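Local coordinates for SusD-like carbohydrate binding protein (Bacteroides vulgatus, PDB 3LEW), which probably binds carbohydrate at the outer membrane as a member of the SusD family of nutrient-binding proteins, at residues 233-237 / 345-350; 355-361 / 387-391. One frame throughout, in Å; residues are numbered along the deposited sequence.

Well along the chain, helix 219-232 runs out into the loop that holds 233-237. The 107 residues between the two segments of contact 1 hold little helix and several strands, the last of them 341-345, which leads into helix 346-359; the first turn of that helix returns to the loop and closes contact 1. The C-terminal end of the same helix takes up contact 2, where, after a detour through helix 365-376, the first turn of helix 387-401 packs against 355-361. The two contacts therefore lie in series, neither enclosing the other, with centres about 19 Å apart. Helix 346-359 is their shared element, joined at its start to the loop that follows helix 219-232 and at its end to helix 387-401.

Contact 1. Residues 233-237 / 345-350; sequences DNYLM and RVAEIY
Arg345, the last residue of strand 341-345, meets Met237, a selenomethionine here, where methyl CE sits 3.7 Å from NH1 of the arginine. The two chains cross at about a right angle, and the long flexible thioether can bend to lay its methyl obliquely against the guanidinium. The charge itself is answered elsewhere, by salt bridges to Glu405, Glu401 and Glu253. Val346 follows, its side chain pointing toward the loop: its CB lies 3.2 Å from the carbonyl O of Tyr235, a tight approach to an oxygen that is buried here without a polar partner. With CG1 anti to the backbone N (chi1 -175°), one methyl faces the Asp233-Tyr235 backbone while CG2 meets OD2 of Asp233. Here the first turn of helix 346-359 packs on the irregular chain leaving helix 219-232, within the helix-rich part of a SusD-family protein whose sequence families belong to the TPR clan. Ala347 is small enough to let Leu236 come down beside the helix, methyl CD2 standing 3.9 Å from its CB. One turn on from Val346, Tyr350 points toward the loop and receives the other branch of Leu236: CD1 lies over one ring face in a CH-pi contact, 4.1 Å from the ring centroid and 20° off the normal. A leucine suits this place because its fork covers both neighbours, CD1 lying over the ring face while CD2 reaches Ala347 and also the CD1/CE1 side of the ring. The phenol also supplies a polar end, its OH donating a 2.7 Å hydrogen bond to the backbone O of Asn234. That oxygen lies at the ring edge and accepts in its carbonyl plane on a lone pair, the C=O...donor angle being 132°.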
ATOM      1  N   ASP A 233      13.111 -12.069 -12.335  1.00 17.97           N
ATOM      2  CA  ASP A 233      12.617 -12.580 -11.071  1.00 17.29           C
ATOM      3  C   ASP A 233      11.125 -12.890 -11.164  1.00 17.54           C
ATOM      4  O   ASP A 233      10.315 -11.974 -11.178  1.00 16.58           O
ATOM      5  CB  ASP A 233      12.868 -11.565  -9.952  1.00 16.93           C
ATOM      6  CG  ASP A 233      12.449 -12.078  -8.565  1.00 20.46           C
ATOM      7  OD1 ASP A 233      12.128 -13.303  -8.419  1.00 21.74           O
ATOM      8  OD2 ASP A 233      12.440 -11.238  -7.606  1.00 20.47           O
ATOM      9  N   ASN A 234      10.774 -14.167 -11.257  1.00 16.21           N
ATOM     10  CA  ASN A 234       9.362 -14.569 -11.410  1.00 15.73           C
ATOM     11  C   ASN A 234       8.898 -15.494 -10.289  1.00 15.74           C
ATOM     12  O   ASN A 234       7.857 -16.161 -10.385  1.00 14.38           O
ATOM     13  CB  ASN A 234       9.142 -15.145 -12.827  1.00 15.87           C
ATOM     14  CG  ASN A 234       9.687 -16.546 -13.006  1.00 17.24           C
ATOM     15  OD1 ASN A 234       9.312 -17.239 -13.963  1.00 25.44           O
ATOM     16  ND2 ASN A 234      10.566 -16.974 -12.127  1.00 11.90           N
ATOM     17  N   TYR A 235       9.635 -15.455  -9.179  1.00 15.93           N
ATOM     18  CA  TYR A 235       9.387 -16.325  -8.037  1.00 16.37           C
ATOM     19  C   TYR A 235       8.029 -16.047  -7.391  1.00 15.31           C
ATOM     20  O   TYR A 235       7.655 -14.897  -7.154  1.00 14.52           O
ATOM     21  CB  TYR A 235      10.442 -16.138  -6.965  1.00 16.13           C
ATOM     22  CG  TYR A 235      10.286 -17.078  -5.806  1.00 16.78           C
ATOM     23  CD1 TYR A 235      10.737 -18.373  -5.895  1.00 19.09           C
ATOM     24  CD2 TYR A 235       9.690 -16.681  -4.603  1.00 15.60           C
ATOM     25  CE1 TYR A 235      10.607 -19.264  -4.835  1.00 19.44           C
ATOM     26  CE2 TYR A 235       9.564 -17.586  -3.512  1.00 14.25           C
ATOM     27  CZ  TYR A 235      10.042 -18.866  -3.636  1.00 18.77           C
ATOM     28  OH  TYR A 235       9.943 -19.822  -2.623  1.00 20.71           O
ATOM     29  N   LEU A 236       7.286 -17.113  -7.139  1.00 15.75           N
ATOM     30  CA  LEU A 236       6.083 -17.022  -6.343  1.00 15.41           C
ATOM     31  C   LEU A 236       6.239 -17.973  -5.160  1.00 15.81           C
ATOM     32  O   LEU A 236       6.653 -19.130  -5.342  1.00 16.28           O
ATOM     33  CB  LEU A 236       4.836 -17.387  -7.164  1.00 15.45           C
ATOM     34  CG  LEU A 236       4.375 -16.362  -8.226  1.00 15.91           C
ATOM     35  CD1 LEU A 236       3.202 -16.863  -9.078  1.00 17.43           C
ATOM     36  CD2 LEU A 236       3.996 -15.000  -7.569  1.00 16.02           C
HETATM   37  N   MSE A 237       5.912 -17.492  -3.962  1.00 15.02           N
HETATM   38  CA  MSE A 237       6.212 -18.231  -2.732  1.00 15.14           C
HETATM   39  C   MSE A 237       5.345 -19.473  -2.598  1.00 15.53           C
HETATM   40  O   MSE A 237       4.286 -19.601  -3.230  1.00 15.87           O
HETATM   41  CB  MSE A 237       6.095 -17.317  -1.502  1.00 15.02           C
HETATM   42  CG  MSE A 237       4.681 -16.895  -1.125  1.00 12.53           C
HETATM   43 SE   MSE A 237       4.628 -15.879   0.494  0.75 12.36          SE
HETATM   44  CE  MSE A 237       4.738 -14.190  -0.395  1.00 14.21           C
ATOM     45  N   ARG A 345       5.801  -7.218  -3.591  1.00 13.82           N
ATOM     46  CA  ARG A 345       6.081  -8.618  -3.865  1.00 12.92           C
ATOM     47  C   ARG A 345       5.973  -8.930  -5.356  1.00 12.67           C
ATOM     48  O   ARG A 345       5.293  -8.227  -6.131  1.00 14.72           O
ATOM     49  CB  ARG A 345       5.069  -9.505  -3.134  1.00 12.80           C
ATOM     50  CG  ARG A 345       5.052  -9.293  -1.684  1.00 15.91           C
ATOM     51  CD  ARG A 345       4.236 -10.404  -1.015  1.00 16.50           C
ATOM     52  NE  ARG A 345       2.785 -10.259  -1.142  1.00 15.26           N
ATOM     53  CZ  ARG A 345       1.959 -11.111  -1.744  1.00 16.23           C
ATOM     54  NH1 ARG A 345       2.387 -12.202  -2.381  1.00 15.82           N
ATOM     55  NH2 ARG A 345       0.645 -10.892  -1.660  1.00 16.34           N
ATOM     56  N   VAL A 346       6.598 -10.028  -5.745  1.00 12.43           N
ATOM     57  CA  VAL A 346       6.532 -10.471  -7.143  1.00 12.93           C
ATOM     58  C   VAL A 346       5.069 -10.719  -7.599  1.00 13.30           C
ATOM     59  O   VAL A 346       4.730 -10.425  -8.747  1.00 14.02           O
ATOM     60  CB  VAL A 346       7.400 -11.719  -7.411  1.00 12.72           C
ATOM     61  CG1 VAL A 346       7.382 -12.064  -8.986  1.00 12.85           C
ATOM     62  CG2 VAL A 346       8.876 -11.498  -6.929  1.00 12.53           C
ATOM     63  N   ALA A 347       4.205 -11.239  -6.740  1.00 13.24           N
ATOM     64  CA  ALA A 347       2.832 -11.445  -7.139  1.00 12.66           C
ATOM     65  C   ALA A 347       2.170 -10.174  -7.676  1.00 13.64           C
ATOM     66  O   ALA A 347       1.343 -10.259  -8.586  1.00 14.02           O
ATOM     67  CB  ALA A 347       1.972 -12.021  -5.959  1.00 13.43           C
ATOM     68  N   GLU A 348       2.436  -9.020  -7.068  1.00 12.81           N
ATOM     69  CA  GLU A 348       1.913  -7.762  -7.578  1.00 13.46           C
ATOM     70  C   GLU A 348       2.386  -7.486  -9.001  1.00 13.75           C
ATOM     71  O   GLU A 348       1.642  -6.906  -9.800  1.00 13.98           O
ATOM     72  CB  GLU A 348       2.314  -6.605  -6.646  1.00 13.53           C
ATOM     73  CG  GLU A 348       1.762  -5.244  -7.105  1.00 14.68           C
ATOM     74  CD  GLU A 348       2.415  -4.040  -6.446  1.00 16.81           C
ATOM     75  OE1 GLU A 348       3.193  -4.180  -5.494  1.00 15.74           O
ATOM     76  OE2 GLU A 348       2.155  -2.909  -6.938  1.00 15.07           O
ATOM     77  N   ILE A 349       3.641  -7.854  -9.304  1.00 13.05           N
ATOM     78  CA  ILE A 349       4.205  -7.631 -10.648  1.00 13.69           C
ATOM     79  C   ILE A 349       3.499  -8.507 -11.664  1.00 13.37           C
ATOM     80  O   ILE A 349       3.192  -8.038 -12.751  1.00 12.96           O
ATOM     81  CB  ILE A 349       5.736  -7.840 -10.685  1.00 13.92           C
ATOM     82  CG1 ILE A 349       6.436  -7.045  -9.560  1.00 14.78           C
ATOM     83  CG2 ILE A 349       6.295  -7.484 -12.060  1.00 14.36           C
ATOM     84  CD1 ILE A 349       6.084  -5.503  -9.557  1.00 14.47           C
ATOM     85  N   TYR A 350       3.177  -9.753 -11.305  1.00 12.72           N
ATOM     86  CA  TYR A 350       2.363 -10.594 -12.202  1.00 13.01           C
ATOM     87  C   TYR A 350       1.011  -9.923 -12.478  1.00 12.68           C
ATOM     88  O   TYR A 350       0.530  -9.888 -13.600  1.00 13.10           O
ATOM     89  CB  TYR A 350       2.064 -11.959 -11.586  1.00 13.30           C
ATOM     90  CG  TYR A 350       3.104 -13.036 -11.769  1.00 13.20           C
ATOM     91  CD1 TYR A 350       4.212 -13.122 -10.932  1.00 14.89           C
ATOM     92  CD2 TYR A 350       2.951 -13.991 -12.743  1.00 13.83           C
ATOM     93  CE1 TYR A 350       5.147 -14.129 -11.061  1.00 14.16           C
ATOM     94  CE2 TYR A 350       3.904 -15.013 -12.896  1.00 14.12           C
ATOM     95  CZ  TYR A 350       4.986 -15.092 -12.024  1.00 13.95           C
ATOM     96  OH  TYR A 350       5.905 -16.144 -12.183  1.00 15.12           O
TER

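Contact 2. Residues 355-361 / 387-391; sequences EAKAHLN and QQDLL
The imidazole of His359 carries Leu391 on one face: methyl CD1 stands 3.9 Å from the ring centroid, 30° off the normal, in a CH-pi contact. The ring is also stacked with Trp219, which ties it to helix 219-232. The second leucine methyl, CD2, approaches NE2 of His359 to 3.5 Å. Of the flat amides, those of Asn361 and Gln387 belong to side chains that cross at about a right angle; OD1 of Asn361 lies 2.9 Å from NE2 of Gln387, but the angle is too poor for a hydrogen bond. The motif is an antiparallel helix pair in the SusD-family region, with helix 365-376 between the two partners in the chain; helices 355-359 and 387-391 run at 170° with axes 9.7 Å apart. Ala358 points into the interface, and its small size lets both Leu390 and Leu391 bring a CD2 methyl against its CB, at 3.8 and 3.7 Å. With CG of Leu391 anti to its carbonyl carbon, the forked end reaches both Ala358 and His359, and its CD2 also touches CG of Glu355. The carboxylate of that glutamate turns to Arg414 and Trp395. Where helix 346-359 ends, Asn361 takes positive phi in a Schellman motif, a backbone shape that asparagine tolerates well. Gln387 suits the facing position because its extended chain spans the distance to this helix end, where NE2 donates to Ala358 O at 3.1 Å, tilted 20° from the carbonyl plane. A leucine in its place would probably leave Ala358 O without its partner from the neighbouring helix and so weaken the tie between the two helix ends. The backbone N of Asn361 reaches the same oxygen from the opposite face of its plane.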
ATOM      1  N   GLU A 355      -2.730  -6.795 -15.937  1.00 12.68           N
ATOM      2  CA  GLU A 355      -3.638  -5.672 -16.147  1.00 12.89           C
ATOM      3  C   GLU A 355      -3.212  -4.750 -17.311  1.00 13.33           C
ATOM      4  O   GLU A 355      -4.041  -4.333 -18.127  1.00 12.38           O
ATOM      5  CB  GLU A 355      -3.794  -4.869 -14.837  1.00 13.47           C
ATOM      6  CG  GLU A 355      -4.844  -3.796 -14.972  1.00 14.20           C
ATOM      7  CD  GLU A 355      -5.174  -3.052 -13.665  1.00 14.80           C
ATOM      8  OE1 GLU A 355      -4.844  -3.556 -12.560  1.00 15.47           O
ATOM      9  OE2 GLU A 355      -5.839  -1.967 -13.789  1.00 15.21           O
ATOM     10  N   ALA A 356      -1.911  -4.439 -17.391  1.00 12.26           N
ATOM     11  CA  ALA A 356      -1.412  -3.634 -18.486  1.00 12.61           C
ATOM     12  C   ALA A 356      -1.700  -4.348 -19.811  1.00 12.78           C
ATOM     13  O   ALA A 356      -2.196  -3.750 -20.769  1.00 12.12           O
ATOM     14  CB  ALA A 356       0.080  -3.403 -18.318  1.00 12.47           C
ATOM     15  N   LYS A 357      -1.427  -5.643 -19.846  1.00 12.46           N
ATOM     16  CA  LYS A 357      -1.707  -6.410 -21.058  1.00 12.03           C
ATOM     17  C   LYS A 357      -3.229  -6.444 -21.446  1.00 12.42           C
ATOM     18  O   LYS A 357      -3.571  -6.414 -22.633  1.00 11.65           O
ATOM     19  CB  LYS A 357      -1.099  -7.813 -20.954  1.00 12.33           C
ATOM     20  CG  LYS A 357       0.418  -7.784 -21.113  1.00 11.14           C
ATOM     21  CD  LYS A 357       1.068  -9.109 -20.777  1.00 11.26           C
ATOM     22  CE  LYS A 357       2.574  -9.059 -21.123  1.00 12.57           C
ATOM     23  NZ  LYS A 357       3.278 -10.315 -20.612  1.00 13.84           N
ATOM     24  N   ALA A 358      -4.109  -6.504 -20.459  1.00 12.98           N
ATOM     25  CA  ALA A 358      -5.573  -6.482 -20.691  1.00 13.29           C
ATOM     26  C   ALA A 358      -5.967  -5.171 -21.371  1.00 14.09           C
ATOM     27  O   ALA A 358      -6.680  -5.181 -22.356  1.00 14.59           O
ATOM     28  CB  ALA A 358      -6.353  -6.677 -19.386  1.00 13.12           C
ATOM     29  N   HIS A 359      -5.417  -4.059 -20.901  1.00 14.84           N
ATOM     30  CA  HIS A 359      -5.649  -2.753 -21.536  1.00 15.39           C
ATOM     31  C   HIS A 359      -5.097  -2.650 -22.938  1.00 15.15           C
ATOM     32  O   HIS A 359      -5.651  -1.936 -23.767  1.00 15.96           O
ATOM     33  CB  HIS A 359      -5.094  -1.600 -20.683  1.00 15.36           C
ATOM     34  CG  HIS A 359      -5.992  -1.229 -19.548  1.00 17.44           C
ATOM     35  ND1 HIS A 359      -7.176  -0.549 -19.752  1.00 24.87           N
ATOM     36  CD2 HIS A 359      -5.925  -1.491 -18.230  1.00 22.85           C
ATOM     37  CE1 HIS A 359      -7.776  -0.376 -18.590  1.00 22.78           C
ATOM     38  NE2 HIS A 359      -7.053  -0.948 -17.652  1.00 20.18           N
ATOM     39  N   LEU A 360      -4.003  -3.361 -23.209  1.00 14.44           N
ATOM     40  CA  LEU A 360      -3.380  -3.391 -24.523  1.00 14.50           C
ATOM     41  C   LEU A 360      -3.971  -4.453 -25.470  1.00 15.45           C
ATOM     42  O   LEU A 360      -3.538  -4.586 -26.612  1.00 15.10           O
ATOM     43  CB  LEU A 360      -1.884  -3.658 -24.357  1.00 14.38           C
ATOM     44  CG  LEU A 360      -1.076  -2.532 -23.697  1.00 14.48           C
ATOM     45  CD1 LEU A 360       0.348  -3.000 -23.426  1.00 16.02           C
ATOM     46  CD2 LEU A 360      -1.049  -1.307 -24.599  1.00 16.90           C
ATOM     47  N   ASN A 361      -4.937  -5.224 -24.969  1.00 16.54           N
ATOM     48  CA  ASN A 361      -5.484  -6.370 -25.688  1.00 17.62           C
ATOM     49  C   ASN A 361      -4.476  -7.420 -26.109  1.00 15.24           C
ATOM     50  O   ASN A 361      -4.595  -8.051 -27.160  1.00 14.97           O
ATOM     51  CB  ASN A 361      -6.370  -5.905 -26.818  1.00 19.24           C
ATOM     52  CG  ASN A 361      -7.795  -5.895 -26.382  1.00 26.83           C
ATOM     53  OD1 ASN A 361      -8.313  -4.857 -25.964  1.00 34.87           O
ATOM     54  ND2 ASN A 361      -8.423  -7.084 -26.380  1.00 30.24           N
ATOM     55  N   GLN A 387     -12.574  -7.581 -22.585  1.00 18.28           N
ATOM     56  CA  GLN A 387     -11.532  -6.781 -21.940  1.00 18.27           C
ATOM     57  C   GLN A 387     -12.072  -6.297 -20.584  1.00 17.55           C
ATOM     58  O   GLN A 387     -11.365  -6.413 -19.571  1.00 15.65           O
ATOM     59  CB  GLN A 387     -11.108  -5.605 -22.837  1.00 19.32           C
ATOM     60  CG  GLN A 387     -10.055  -4.692 -22.217  1.00 22.07           C
ATOM     61  CD  GLN A 387      -9.863  -3.367 -22.976  1.00 27.55           C
ATOM     62  OE1 GLN A 387     -10.772  -2.541 -23.030  1.00 30.63           O
ATOM     63  NE2 GLN A 387      -8.694  -3.178 -23.570  1.00 26.82           N
ATOM     64  N   GLN A 388     -13.316  -5.805 -20.542  1.00 16.56           N
ATOM     65  CA  GLN A 388     -13.857  -5.300 -19.274  1.00 18.06           C
ATOM     66  C   GLN A 388     -13.983  -6.403 -18.202  1.00 17.35           C
ATOM     67  O   GLN A 388     -13.640  -6.161 -17.046  1.00 16.37           O
ATOM     68  CB  GLN A 388     -15.209  -4.595 -19.452  1.00 18.96           C
ATOM     69  CG  GLN A 388     -15.719  -3.867 -18.184  1.00 23.13           C
ATOM     70  CD  GLN A 388     -14.751  -2.791 -17.615  1.00 29.33           C
ATOM     71  OE1 GLN A 388     -13.988  -2.129 -18.358  1.00 32.35           O
ATOM     72  NE2 GLN A 388     -14.774  -2.624 -16.271  1.00 31.91           N
ATOM     73  N   ASP A 389     -14.480  -7.582 -18.578  1.00 17.27           N
ATOM     74  CA  ASP A 389     -14.623  -8.696 -17.623  1.00 17.89           C
ATOM     75  C   ASP A 389     -13.256  -9.245 -17.187  1.00 17.11           C
ATOM     76  O   ASP A 389     -13.108  -9.670 -16.045  1.00 16.73           O
ATOM     77  CB  ASP A 389     -15.469  -9.845 -18.190  1.00 17.92           C
ATOM     78  CG  ASP A 389     -16.970  -9.522 -18.226  1.00 22.59           C
ATOM     79  OD1 ASP A 389     -17.404  -8.542 -17.567  1.00 26.15           O
ATOM     80  OD2 ASP A 389     -17.689 -10.264 -18.927  1.00 23.87           O
ATOM     81  N   LEU A 390     -12.280  -9.231 -18.088  1.00 16.03           N
ATOM     82  CA  LEU A 390     -10.898  -9.633 -17.740  1.00 15.62           C
ATOM     83  C   LEU A 390     -10.320  -8.657 -16.751  1.00 15.41           C
ATOM     84  O   LEU A 390      -9.773  -9.070 -15.727  1.00 15.36           O
ATOM     85  CB  LEU A 390      -9.999  -9.706 -18.974  1.00 15.31           C
ATOM     86  CG  LEU A 390      -8.556 -10.142 -18.666  1.00 16.36           C
ATOM     87  CD1 LEU A 390      -8.485 -11.509 -17.937  1.00 16.34           C
ATOM     88  CD2 LEU A 390      -7.764 -10.125 -20.001  1.00 16.39           C
ATOM     89  N   LEU A 391     -10.466  -7.354 -17.006  1.00 14.92           N
ATOM     90  CA  LEU A 391     -10.060  -6.364 -16.011  1.00 15.14           C
ATOM     91  C   LEU A 391     -10.716  -6.584 -14.658  1.00 15.17           C
ATOM     92  O   LEU A 391     -10.041  -6.552 -13.622  1.00 15.73           O
ATOM     93  CB  LEU A 391     -10.312  -4.942 -16.514  1.00 15.59           C
ATOM     94  CG  LEU A 391      -9.412  -4.467 -17.616  1.00 16.38           C
ATOM     95  CD1 LEU A 391      -9.966  -3.148 -18.216  1.00 18.91           C
ATOM     96  CD2 LEU A 391      -7.982  -4.302 -17.086  1.00 15.15           C
TER